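Local coordinates for CPXV203 protein (Cowpox virus, PDB 4HKJ) that probably binds MHC class I molecules to keep them from the surface of the infected cell, using a beta-sandwich fold shared with poxvirus chemokine-binding proteins, at residues D[13-18]-D[91-96]; D[66-71]-D[100-105]; D[125-130]-D[146-151]. All coordinates share one frame; numbering follows the deposited sequence.

Overall arrangement
The chain leaves the helix 9-13 and enters strand 15-25 of the five-stranded sheet. Contact 1 joins the start of this strand to the loop that follows strand 81-88, closing a long span of chain. Contact 2 opens within that span, at loop 66-71, and closes beyond it, at the start of strand 103-110 in the six-stranded sheet. Contacts 1 and 2 therefore cross along the sequence. Contact 3 follows both in series. It joins the end of strand 119-126 and the loop after it to strand 141-152, the neighbour of 15-25, and closes a short span that holds strand 131-137. Together the three contacts tie the two sheets and the loops at one end of the beta sandwich.

Contact 1. Residues D[13-18]-D[91-96]; sequences ETWKLK and TGAPEN
At the start of strand 15-25 in the beta sandwich, Trp-15 packs against the loop that follows strand 81-88. This loop makes a type I beta turn from Ala-93 to Asn-96. One backbone bond joins the segments: Thr-91 N donates to Trp-15 O at 2.9 Å. Beyond it the loop passes across one face of the indole. Pro-94 CD sits over the six-membered ring, 3.5 Å from its centroid and 8° off the normal. Ala-93 CA lies over the five-membered ring on the same face, 3.9 Å from that centroid and set toward the rim. Both are CH-pi contacts, and the proline and indole side chains cross at about a right angle. Gly-92 brings the loop to this face with a positive phi of 83°, a backbone shape that calls for glycine. The Thr-91 side chain serves both polar and apolar partners. Its chi1 of 59° sets OG1 between the backbone N and the carbonyl carbon, within reach of the next residue. There OG1 donates to a lone pair of Gly-92 O, in the carbonyl plane. The methyl CG2 of Thr-91, on the side of the backbone N, meets Leu-17 CB at 3.8 Å.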
ATOM      1  N   GLU D  13      23.783 -13.534  11.616  1.00 90.03           N
ATOM      2  CA  GLU D  13      24.184 -12.604  12.668  1.00 86.45           C
ATOM      3  C   GLU D  13      24.165 -11.147  12.207  1.00 86.01           C
ATOM      4  O   GLU D  13      24.180 -10.229  13.028  1.00 93.02           O
ATOM      5  CB  GLU D  13      25.570 -12.968  13.211  1.00 86.83           C
ATOM      6  CG  GLU D  13      25.651 -14.347  13.855  1.00 95.71           C
ATOM      7  CD  GLU D  13      26.969 -14.582  14.572  1.00103.99           C
ATOM      8  OE1 GLU D  13      27.747 -13.616  14.721  1.00103.08           O
ATOM      9  OE2 GLU D  13      27.226 -15.732  14.988  1.00108.58           O
ATOM     10  N   THR D  14      24.133 -10.936  10.894  1.00 74.12           N
ATOM     11  CA  THR D  14      24.102  -9.586  10.342  1.00 64.98           C
ATOM     12  C   THR D  14      22.673  -9.063  10.280  1.00 61.20           C
ATOM     13  O   THR D  14      21.896  -9.473   9.420  1.00 61.29           O
ATOM     14  CB  THR D  14      24.704  -9.539   8.925  1.00 62.95           C
ATOM     15  OG1 THR D  14      26.016 -10.118   8.935  1.00 74.19           O
ATOM     16  CG2 THR D  14      24.790  -8.103   8.428  1.00 50.77           C
ATOM     17  N   TRP D  15      22.330  -8.157  11.190  1.00 57.94           N
ATOM     18  CA  TRP D  15      20.990  -7.578  11.224  1.00 61.76           C
ATOM     19  C   TRP D  15      20.960  -6.178  10.619  1.00 61.12           C
ATOM     20  O   TRP D  15      21.817  -5.347  10.915  1.00 64.26           O
ATOM     21  CB  TRP D  15      20.453  -7.557  12.656  1.00 57.68           C
ATOM     22  CG  TRP D  15      19.991  -8.897  13.132  1.00 60.32           C
ATOM     23  CD1 TRP D  15      20.774  -9.962  13.470  1.00 68.39           C
ATOM     24  CD2 TRP D  15      18.635  -9.318  13.327  1.00 55.50           C
ATOM     25  NE1 TRP D  15      19.990 -11.021  13.860  1.00 67.74           N
ATOM     26  CE2 TRP D  15      18.674 -10.651  13.781  1.00 57.20           C
ATOM     27  CE3 TRP D  15      17.395  -8.697  13.163  1.00 65.95           C
ATOM     28  CZ2 TRP D  15      17.518 -11.373  14.073  1.00 58.70           C
ATOM     29  CZ3 TRP D  15      16.249  -9.416  13.451  1.00 75.12           C
ATOM     30  CH2 TRP D  15      16.318 -10.740  13.902  1.00 72.27           C
ATOM     31  N   LYS D  16      19.971  -5.924   9.769  1.00 40.30           N
ATOM     32  CA  LYS D  16      19.845  -4.628   9.112  1.00 48.17           C
ATOM     33  C   LYS D  16      18.509  -3.959   9.419  1.00 58.14           C
ATOM     34  O   LYS D  16      17.472  -4.621   9.497  1.00 62.25           O
ATOM     35  CB  LYS D  16      20.026  -4.771   7.599  1.00 50.08           C
ATOM     36  CG  LYS D  16      21.370  -5.346   7.194  1.00 56.84           C
ATOM     37  CD  LYS D  16      21.612  -5.205   5.701  1.00 64.37           C
ATOM     38  CE  LYS D  16      23.003  -5.694   5.327  1.00 76.66           C
ATOM     39  NZ  LYS D  16      23.287  -5.512   3.878  1.00 84.51           N
ATOM     40  N   LEU D  17      18.542  -2.642   9.591  1.00 55.51           N
ATOM     41  CA  LEU D  17      17.339  -1.879   9.898  1.00 52.54           C
ATOM     42  C   LEU D  17      17.086  -0.782   8.870  1.00 57.27           C
ATOM     43  O   LEU D  17      17.967   0.028   8.581  1.00 62.19           O
ATOM     44  CB  LEU D  17      17.436  -1.262  11.294  1.00 48.69           C
ATOM     45  CG  LEU D  17      16.292  -0.325  11.703  1.00 47.34           C
ATOM     46  CD1 LEU D  17      14.959  -1.057  11.690  1.00 44.05           C
ATOM     47  CD2 LEU D  17      16.559   0.288  13.069  1.00 48.13           C
ATOM     48  N   LYS D  18      15.875  -0.766   8.322  1.00 50.52           N
ATOM     49  CA  LYS D  18      15.471   0.277   7.391  1.00 45.76           C
ATOM     50  C   LYS D  18      14.099   0.823   7.758  1.00 53.84           C
ATOM     51  O   LYS D  18      13.119   0.081   7.804  1.00 58.50           O
ATOM     52  CB  LYS D  18      15.445  -0.247   5.957  1.00 47.78           C
ATOM     53  CG  LYS D  18      14.920   0.765   4.950  1.00 61.71           C
ATOM     54  CD  LYS D  18      14.851   0.181   3.550  1.00 82.44           C
ATOM     55  CE  LYS D  18      16.227  -0.222   3.049  1.00 95.00           C
ATOM     56  NZ  LYS D  18      16.165  -0.779   1.670  1.00 95.19           N
ATOM     57  N   THR D  91      22.967  -3.586  12.973  1.00 45.07           N
ATOM     58  CA  THR D  91      22.487  -3.288  14.315  1.00 56.52           C
ATOM     59  C   THR D  91      22.935  -4.367  15.294  1.00 65.95           C
ATOM     60  O   THR D  91      23.034  -4.128  16.498  1.00 53.20           O
ATOM     61  CB  THR D  91      20.948  -3.220  14.361  1.00 52.59           C
ATOM     62  OG1 THR D  91      20.400  -4.476  13.939  1.00 51.83           O
ATOM     63  CG2 THR D  91      20.426  -2.116  13.458  1.00 53.21           C
ATOM     64  N   GLY D  92      23.209  -5.554  14.767  1.00 65.44           N
ATOM     65  CA  GLY D  92      23.457  -6.719  15.596  1.00 62.82           C
ATOM     66  C   GLY D  92      22.129  -7.331  15.998  1.00 60.24           C
ATOM     67  O   GLY D  92      21.076  -6.747  15.747  1.00 54.42           O
ATOM     68  N   ALA D  93      22.172  -8.507  16.616  1.00 53.56           N
ATOM     69  CA  ALA D  93      20.954  -9.187  17.046  1.00 78.03           C
ATOM     70  C   ALA D  93      20.172  -8.335  18.043  1.00 75.12           C
ATOM     71  O   ALA D  93      20.758  -7.729  18.940  1.00 82.91           O
ATOM     72  CB  ALA D  93      21.289 -10.543  17.650  1.00 88.60           C
ATOM     73  N   PRO D  94      18.839  -8.287  17.885  1.00 72.59           N
ATOM     74  CA  PRO D  94      17.964  -7.494  18.758  1.00 77.72           C
ATOM     75  C   PRO D  94      17.985  -7.981  20.204  1.00 84.69           C
ATOM     76  O   PRO D  94      17.561  -7.256  21.105  1.00 88.48           O
ATOM     77  CB  PRO D  94      16.573  -7.701  18.145  1.00 74.96           C
ATOM     78  CG  PRO D  94      16.678  -8.972  17.372  1.00 77.11           C
ATOM     79  CD  PRO D  94      18.078  -9.001  16.846  1.00 72.10           C
ATOM     80  N   GLU D  95      18.474  -9.198  20.416  1.00 84.80           N
ATOM     81  CA  GLU D  95      18.603  -9.760  21.754  1.00 83.56           C
ATOM     82  C   GLU D  95      19.648  -8.986  22.552  1.00 78.73           C
ATOM     83  O   GLU D  95      19.521  -8.817  23.763  1.00 87.64           O
ATOM     84  CB  GLU D  95      19.017 -11.231  21.668  1.00 94.98           C
ATOM     85  CG  GLU D  95      18.175 -12.071  20.720  1.00105.60           C
ATOM     86  CD  GLU D  95      18.774 -13.444  20.480  1.00109.95           C
ATOM     87  OE1 GLU D  95      19.831 -13.744  21.074  1.00108.40           O
ATOM     88  OE2 GLU D  95      18.191 -14.222  19.695  1.00111.00           O
ATOM     89  N   ASN D  96      20.679  -8.516  21.858  1.00 69.22           N
ATOM     90  CA  ASN D  96      21.801  -7.842  22.501  1.00 72.12           C
ATOM     91  C   ASN D  96      21.626  -6.329  22.580  1.00 69.99           C
ATOM     92  O   ASN D  96      22.469  -5.627  23.136  1.00 76.67           O
ATOM     93  CB  ASN D  96      23.104  -8.178  21.775  1.00 76.48           C
ATOM     94  CG  ASN D  96      23.284  -9.667  21.562  1.00 86.57           C
ATOM     95  OD1 ASN D  96      23.511 -10.122  20.441  1.00 87.36           O
ATOM     96  ND2 ASN D  96      23.177 -10.437  22.639  1.00 96.73           N
TER

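Contact 2. Residues D[66-71]-D[100-105]; sequences PFIIAT and CSKHIL
Ile-68 packs on Ser-101, Lys-102 and Ile-104, where the loop before strand 71-77 meets the 3-10 turn leading into strand 103-110. The side chain can be followed outward. CB rests 3.6 Å from Ser-101 O, in the 3-10 segment. From CB the two branches part. The methyl CG2 stays beside the same carbonyl and reaches Ile-104 CD1 at 3.7 Å. The longer branch starts at CG1, placed anti to the backbone N with chi1 -154°. CG1 itself is farther from Ser-101 O, at 4.2 Å. The chain then runs on extended, and its tip CD1 lies 4.0 Å from Lys-102 CG. CD1 also lies 3.7 Å from Ser-101 O, which is thus bordered by both branches. Lys-102 offers only the base of its side chain here. Its far end leads away, and NZ gives a hydrogen bond to Pro-94 O. Nearby, a disulfide links Cys-100, in the 3-10 segment, to Cys-61. On the other segment Ile-68 O accepts a hydrogen bond from Asn-88 ND2, and Ala-70 and Thr-71 form a classic beta bulge opposite Ser-87. Between the two segments themselves the contact has no hydrogen bonds. It is mainly aliphatic packing in a largely buried place, with the Ser-101 carbonyl against the hydrocarbon of Ile-68, while Lys-102 NZ and Ile-68 O find their partners outside the two segments.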
ATOM      1  N   PRO D  66      24.412   3.471  22.218  1.00 91.95           N
ATOM      2  CA  PRO D  66      24.473   3.623  20.760  1.00 85.43           C
ATOM      3  C   PRO D  66      23.082   3.711  20.139  1.00 73.34           C
ATOM      4  O   PRO D  66      22.252   2.831  20.366  1.00 73.74           O
ATOM      5  CB  PRO D  66      25.184   2.341  20.302  1.00 86.57           C
ATOM      6  CG  PRO D  66      25.045   1.383  21.443  1.00 90.79           C
ATOM      7  CD  PRO D  66      25.069   2.232  22.670  1.00 93.73           C
ATOM      8  N   PHE D  67      22.836   4.770  19.374  1.00 60.45           N
ATOM      9  CA  PHE D  67      21.540   4.970  18.733  1.00 56.29           C
ATOM     10  C   PHE D  67      21.324   3.909  17.659  1.00 56.17           C
ATOM     11  O   PHE D  67      22.256   3.538  16.945  1.00 65.06           O
ATOM     12  CB  PHE D  67      21.454   6.379  18.137  1.00 57.25           C
ATOM     13  CG  PHE D  67      20.052   6.831  17.844  1.00 62.17           C
ATOM     14  CD1 PHE D  67      19.187   7.168  18.874  1.00 68.06           C
ATOM     15  CD2 PHE D  67      19.602   6.937  16.539  1.00 64.28           C
ATOM     16  CE1 PHE D  67      17.897   7.588  18.607  1.00 66.66           C
ATOM     17  CE2 PHE D  67      18.313   7.357  16.267  1.00 69.25           C
ATOM     18  CZ  PHE D  67      17.460   7.683  17.302  1.00 66.42           C
ATOM     19  N   ILE D  68      20.094   3.417  17.550  1.00 46.83           N
ATOM     20  CA  ILE D  68      19.799   2.291  16.668  1.00 48.19           C
ATOM     21  C   ILE D  68      19.825   2.677  15.186  1.00 55.77           C
ATOM     22  O   ILE D  68      19.868   1.810  14.312  1.00 60.06           O
ATOM     23  CB  ILE D  68      18.448   1.625  17.029  1.00 44.73           C
ATOM     24  CG1 ILE D  68      18.437   0.155  16.601  1.00 47.87           C
ATOM     25  CG2 ILE D  68      17.287   2.386  16.414  1.00 42.15           C
ATOM     26  CD1 ILE D  68      17.220  -0.613  17.069  1.00 50.93           C
ATOM     27  N   ILE D  69      19.804   3.977  14.910  1.00 58.96           N
ATOM     28  CA  ILE D  69      19.880   4.468  13.536  1.00 53.73           C
ATOM     29  C   ILE D  69      21.265   5.040  13.240  1.00 64.01           C
ATOM     30  O   ILE D  69      21.806   5.814  14.029  1.00 71.28           O
ATOM     31  CB  ILE D  69      18.803   5.536  13.257  1.00 53.80           C
ATOM     32  CG1 ILE D  69      17.410   4.954  13.502  1.00 53.35           C
ATOM     33  CG2 ILE D  69      18.918   6.055  11.833  1.00 61.33           C
ATOM     34  CD1 ILE D  69      16.284   5.932  13.239  1.00 52.25           C
ATOM     35  N   ALA D  70      21.835   4.653  12.102  1.00 65.50           N
ATOM     36  CA  ALA D  70      23.188   5.070  11.741  1.00 55.88           C
ATOM     37  C   ALA D  70      23.235   6.009  10.535  1.00 60.92           C
ATOM     38  O   ALA D  70      24.022   6.955  10.511  1.00 66.54           O
ATOM     39  CB  ALA D  70      24.071   3.851  11.501  1.00 45.23           C
ATOM     40  N   THR D  71      22.395   5.746   9.538  1.00 61.46           N
ATOM     41  CA  THR D  71      22.431   6.513   8.295  1.00 65.33           C
ATOM     42  C   THR D  71      21.070   7.127   7.960  1.00 67.20           C
ATOM     43  O   THR D  71      20.028   6.527   8.219  1.00 66.64           O
ATOM     44  CB  THR D  71      22.919   5.639   7.117  1.00 66.66           C
ATOM     45  OG1 THR D  71      24.108   4.937   7.498  1.00 73.02           O
ATOM     46  CG2 THR D  71      23.213   6.489   5.889  1.00 67.86           C
ATOM     47  N   CYS D 100      15.199   0.050  25.517  1.00 63.94           N
ATOM     48  CA  CYS D 100      14.951   1.482  25.378  1.00 64.56           C
ATOM     49  C   CYS D 100      15.405   2.019  24.022  1.00 60.50           C
ATOM     50  O   CYS D 100      14.816   2.957  23.487  1.00 55.07           O
ATOM     51  CB  CYS D 100      15.648   2.253  26.498  1.00 71.36           C
ATOM     52  SG  CYS D 100      17.448   2.095  26.491  1.00 97.95           S
ATOM     53  N   SER D 101      16.460   1.422  23.474  1.00 60.85           N
ATOM     54  CA  SER D 101      16.983   1.840  22.181  1.00 52.78           C
ATOM     55  C   SER D 101      16.109   1.337  21.036  1.00 49.69           C
ATOM     56  O   SER D 101      16.320   1.701  19.878  1.00 48.31           O
ATOM     57  CB  SER D 101      18.423   1.357  22.002  1.00 53.63           C
ATOM     58  OG  SER D 101      19.279   1.933  22.971  1.00 67.72           O
ATOM     59  N   LYS D 102      15.127   0.501  21.361  1.00 60.46           N
ATOM     60  CA  LYS D 102      14.225  -0.041  20.351  1.00 68.99           C
ATOM     61  C   LYS D 102      12.851   0.624  20.389  1.00 69.90           C
ATOM     62  O   LYS D 102      11.934   0.223  19.672  1.00 67.02           O
ATOM     63  CB  LYS D 102      14.103  -1.560  20.493  1.00 74.19           C
ATOM     64  CG  LYS D 102      15.401  -2.298  20.206  1.00 70.91           C
ATOM     65  CD  LYS D 102      15.238  -3.806  20.318  1.00 70.00           C
ATOM     66  CE  LYS D 102      14.964  -4.234  21.751  1.00 70.06           C
ATOM     67  NZ  LYS D 102      14.878  -5.715  21.868  1.00 67.60           N
ATOM     68  N   HIS D 103      12.716   1.642  21.231  1.00 68.86           N
ATOM     69  CA  HIS D 103      11.519   2.472  21.241  1.00 58.25           C
ATOM     70  C   HIS D 103      11.825   3.812  20.587  1.00 59.63           C
ATOM     71  O   HIS D 103      12.535   4.643  21.152  1.00 48.99           O
ATOM     72  CB  HIS D 103      11.001   2.673  22.666  1.00 60.74           C
ATOM     73  CG  HIS D 103      10.189   1.525  23.178  1.00 75.96           C
ATOM     74  ND1 HIS D 103      10.758   0.361  23.648  1.00 88.32           N
ATOM     75  CD2 HIS D 103       8.850   1.359  23.286  1.00 81.02           C
ATOM     76  CE1 HIS D 103       9.805  -0.469  24.028  1.00 92.32           C
ATOM     77  NE2 HIS D 103       8.637   0.112  23.819  1.00 90.00           N
ATOM     78  N   ILE D 104      11.283   4.010  19.390  1.00 45.31           N
ATOM     79  CA  ILE D 104      11.599   5.183  18.583  1.00 44.68           C
ATOM     80  C   ILE D 104      10.484   6.226  18.606  1.00 51.86           C
ATOM     81  O   ILE D 104       9.318   5.906  18.380  1.00 55.06           O
ATOM     82  CB  ILE D 104      11.876   4.785  17.119  1.00 51.79           C
ATOM     83  CG1 ILE D 104      12.993   3.743  17.048  1.00 56.24           C
ATOM     84  CG2 ILE D 104      12.223   6.006  16.287  1.00 52.26           C
ATOM     85  CD1 ILE D 104      14.308   4.215  17.625  1.00 42.82           C
ATOM     86  N   LEU D 105      10.853   7.474  18.880  1.00 61.82           N
ATOM     87  CA  LEU D 105       9.914   8.586  18.811  1.00 66.56           C
ATOM     88  C   LEU D 105      10.344   9.579  17.734  1.00 64.69           C
ATOM     89  O   LEU D 105      11.404  10.196  17.833  1.00 65.90           O
ATOM     90  CB  LEU D 105       9.806   9.295  20.160  1.00 73.15           C
ATOM     91  CG  LEU D 105       9.035  10.619  20.135  1.00 89.14           C
ATOM     92  CD1 LEU D 105       7.584  10.401  19.723  1.00 84.71           C
ATOM     93  CD2 LEU D 105       9.120  11.322  21.481  1.00103.28           C
TER

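Contact 3. Residues D[125-130]-D[146-151]; sequences VESNYL and VNYSFM
Tyr-148 and Phe-150 have chi1 of 150°, about 30° from anti, and -169°; both CB atoms point toward 125-130, and these torsions set where each ring lies against it. The Tyr-148 ring and its hydroxyl lie among four residues. Val-125 CG1 comes over one face in a CH-pi contact, 4.2 Å from the ring centroid. Leu-130 CD2 approaches obliquely and meets Tyr-148 CE1 at 3.5 Å, the two side chains sliding past each other in opposite directions. At the far end Tyr-148 OH lies near the plane of the Tyr-129 ring, at its edge, and 3.4 Å from Tyr-129 CB. Ser-127 OG is also near Tyr-148 OH, at 3.4 Å; any hydrogen bond there is weak, and Leu-130 O competes for the same proton. Tyr-129 CB meets the edge of the Phe-150 ring, with CD2 of Phe-150 3.5 Å away. The Tyr-129 and Phe-150 rings are oblique. Within this chain, strand 141-152 is outermost in its sheet and pairs with strand 15-25, where Leu-17 touches both Leu-130 and Phe-150. Strand 119-126 is likewise outermost within this chain in the other sheet and pairs with 131-137, while Glu-126 makes backbone hydrogen bonds to the chain of another protein.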
ATOM      1  N   VAL D 125       4.055   1.516  14.518  1.00 59.73           N
ATOM      2  CA  VAL D 125       4.604   0.167  14.612  1.00 62.30           C
ATOM      3  C   VAL D 125       4.693  -0.319  16.057  1.00 62.70           C
ATOM      4  O   VAL D 125       5.193   0.389  16.933  1.00 63.52           O
ATOM      5  CB  VAL D 125       5.998   0.078  13.950  1.00 59.95           C
ATOM      6  CG1 VAL D 125       6.527  -1.348  14.005  1.00 58.71           C
ATOM      7  CG2 VAL D 125       5.942   0.569  12.511  1.00 37.87           C
ATOM      8  N   GLU D 126       4.201  -1.531  16.294  1.00 67.60           N
ATOM      9  CA  GLU D 126       4.262  -2.153  17.613  1.00 69.32           C
ATOM     10  C   GLU D 126       4.640  -3.627  17.479  1.00 78.52           C
ATOM     11  O   GLU D 126       3.791  -4.470  17.194  1.00 86.22           O
ATOM     12  CB  GLU D 126       2.914  -2.018  18.326  1.00 66.55           C
ATOM     13  CG  GLU D 126       2.858  -2.668  19.703  1.00 87.21           C
ATOM     14  CD  GLU D 126       3.568  -1.854  20.767  1.00107.14           C
ATOM     15  OE1 GLU D 126       3.814  -0.652  20.532  1.00118.17           O
ATOM     16  OE2 GLU D 126       3.878  -2.416  21.839  1.00107.85           O
ATOM     17  N   SER D 127       5.918  -3.932  17.678  1.00 85.96           N
ATOM     18  CA  SER D 127       6.396  -5.306  17.569  1.00 92.76           C
ATOM     19  C   SER D 127       7.501  -5.599  18.579  1.00108.86           C
ATOM     20  O   SER D 127       7.966  -4.701  19.284  1.00116.03           O
ATOM     21  CB  SER D 127       6.892  -5.594  16.151  1.00 75.46           C
ATOM     22  OG  SER D 127       8.020  -4.801  15.833  1.00 63.24           O
ATOM     23  N   ASN D 128       7.922  -6.859  18.635  1.00110.60           N
ATOM     24  CA  ASN D 128       8.953  -7.291  19.574  1.00108.04           C
ATOM     25  C   ASN D 128      10.333  -6.726  19.252  1.00 94.07           C
ATOM     26  O   ASN D 128      11.207  -6.673  20.115  1.00 91.14           O
ATOM     27  CB  ASN D 128       9.021  -8.821  19.624  1.00114.20           C
ATOM     28  CG  ASN D 128       7.787  -9.439  20.253  1.00117.34           C
ATOM     29  OD1 ASN D 128       7.098 -10.248  19.632  1.00118.69           O
ATOM     30  ND2 ASN D 128       7.505  -9.060  21.493  1.00116.73           N
ATOM     31  N   TYR D 129      10.519  -6.302  18.005  1.00 80.60           N
ATOM     32  CA  TYR D 129      11.812  -5.800  17.554  1.00 77.07           C
ATOM     33  C   TYR D 129      11.900  -4.276  17.601  1.00 71.14           C
ATOM     34  O   TYR D 129      12.963  -3.719  17.877  1.00 72.08           O
ATOM     35  CB  TYR D 129      12.113  -6.288  16.135  1.00 81.86           C
ATOM     36  CG  TYR D 129      12.292  -7.786  16.011  1.00 89.28           C
ATOM     37  CD1 TYR D 129      12.573  -8.570  17.122  1.00 87.62           C
ATOM     38  CD2 TYR D 129      12.183  -8.416  14.778  1.00 93.10           C
ATOM     39  CE1 TYR D 129      12.737  -9.938  17.008  1.00 89.45           C
ATOM     40  CE2 TYR D 129      12.345  -9.784  14.656  1.00 93.22           C
ATOM     41  CZ  TYR D 129      12.622 -10.539  15.775  1.00 93.78           C
ATOM     42  OH  TYR D 129      12.786 -11.900  15.660  1.00105.97           O
ATOM     43  N   LEU D 130      10.785  -3.604  17.333  1.00 60.67           N
ATOM     44  CA  LEU D 130      10.805  -2.153  17.197  1.00 53.68           C
ATOM     45  C   LEU D 130       9.468  -1.500  17.543  1.00 62.49           C
ATOM     46  O   LEU D 130       8.404  -2.089  17.351  1.00 51.56           O
ATOM     47  CB  LEU D 130      11.210  -1.773  15.770  1.00 42.22           C
ATOM     48  CG  LEU D 130      11.802  -0.377  15.565  1.00 55.78           C
ATOM     49  CD1 LEU D 130      13.141  -0.262  16.279  1.00 40.15           C
ATOM     50  CD2 LEU D 130      11.950  -0.067  14.086  1.00 49.36           C
ATOM     51  N   VAL D 146       4.505   4.988   6.887  1.00 56.72           N
ATOM     52  CA  VAL D 146       5.743   4.458   7.456  1.00 61.51           C
ATOM     53  C   VAL D 146       5.948   2.991   7.095  1.00 64.26           C
ATOM     54  O   VAL D 146       5.102   2.147   7.387  1.00 60.88           O
ATOM     55  CB  VAL D 146       5.771   4.592   8.985  1.00 56.05           C
ATOM     56  CG1 VAL D 146       7.021   3.939   9.558  1.00 35.28           C
ATOM     57  CG2 VAL D 146       5.692   6.049   9.397  1.00 53.23           C
ATOM     58  N   ASN D 147       7.080   2.690   6.467  1.00 66.45           N
ATOM     59  CA  ASN D 147       7.438   1.306   6.195  1.00 68.49           C
ATOM     60  C   ASN D 147       8.571   0.862   7.112  1.00 64.52           C
ATOM     61  O   ASN D 147       9.471   1.642   7.424  1.00 62.43           O
ATOM     62  CB  ASN D 147       7.813   1.113   4.728  1.00 80.18           C
ATOM     63  CG  ASN D 147       7.309  -0.205   4.172  1.00 98.49           C
ATOM     64  OD1 ASN D 147       6.182  -0.295   3.681  1.00109.26           O
ATOM     65  ND2 ASN D 147       8.142  -1.237   4.247  1.00101.09           N
ATOM     66  N   TYR D 148       8.516  -0.391   7.544  1.00 66.69           N
ATOM     67  CA  TYR D 148       9.440  -0.895   8.552  1.00 58.56           C
ATOM     68  C   TYR D 148      10.001  -2.264   8.172  1.00 64.10           C
ATOM     69  O   TYR D 148       9.264  -3.155   7.748  1.00 74.39           O
ATOM     70  CB  TYR D 148       8.744  -0.933   9.918  1.00 55.13           C
ATOM     71  CG  TYR D 148       9.216  -2.017  10.862  1.00 57.46           C
ATOM     72  CD1 TYR D 148      10.475  -1.964  11.444  1.00 63.97           C
ATOM     73  CD2 TYR D 148       8.383  -3.077  11.197  1.00 48.87           C
ATOM     74  CE1 TYR D 148      10.901  -2.947  12.315  1.00 78.87           C
ATOM     75  CE2 TYR D 148       8.798  -4.065  12.069  1.00 59.73           C
ATOM     76  CZ  TYR D 148      10.058  -3.996  12.624  1.00 85.05           C
ATOM     77  OH  TYR D 148      10.480  -4.976  13.493  1.00102.56           O
ATOM     78  N   SER D 149      11.314  -2.413   8.316  1.00 61.07           N
ATOM     79  CA  SER D 149      11.992  -3.658   7.977  1.00 56.20           C
ATOM     80  C   SER D 149      13.196  -3.889   8.886  1.00 59.32           C
ATOM     81  O   SER D 149      14.099  -3.054   8.960  1.00 67.74           O
ATOM     82  CB  SER D 149      12.428  -3.646   6.511  1.00 50.60           C
ATOM     83  OG  SER D 149      13.026  -4.879   6.149  1.00 70.38           O
ATOM     84  N   PHE D 150      13.202  -5.027   9.573  1.00 49.64           N
ATOM     85  CA  PHE D 150      14.256  -5.341  10.531  1.00 52.68           C
ATOM     86  C   PHE D 150      14.462  -6.850  10.625  1.00 56.26           C
ATOM     87  O   PHE D 150      13.716  -7.544  11.317  1.00 58.04           O
ATOM     88  CB  PHE D 150      13.899  -4.769  11.906  1.00 60.60           C
ATOM     89  CG  PHE D 150      15.025  -4.817  12.900  1.00 74.45           C
ATOM     90  CD1 PHE D 150      16.244  -4.230  12.610  1.00 75.97           C
ATOM     91  CD2 PHE D 150      14.857  -5.428  14.131  1.00 82.47           C
ATOM     92  CE1 PHE D 150      17.280  -4.262  13.523  1.00 73.29           C
ATOM     93  CE2 PHE D 150      15.891  -5.463  15.050  1.00 83.30           C
ATOM     94  CZ  PHE D 150      17.105  -4.879  14.744  1.00 75.16           C
HETATM   95  N   MSE D 151      15.477  -7.352   9.929  1.00 52.15           N
HETATM   96  CA  MSE D 151      15.764  -8.782   9.903  1.00 54.65           C
HETATM   97  C   MSE D 151      17.191  -9.051   9.442  1.00 55.61           C
HETATM   98  O   MSE D 151      17.872  -8.153   8.954  1.00 55.45           O
HETATM   99  CB  MSE D 151      14.776  -9.506   8.988  1.00 59.00           C
HETATM  100  CG  MSE D 151      14.706  -8.935   7.583  1.00 58.82           C
HETATM  101 SE   MSE D 151      13.311  -9.760   6.500  1.00145.38          SE
HETATM  102  CE  MSE D 151      13.417  -8.595   4.939  1.00 81.73           C
TER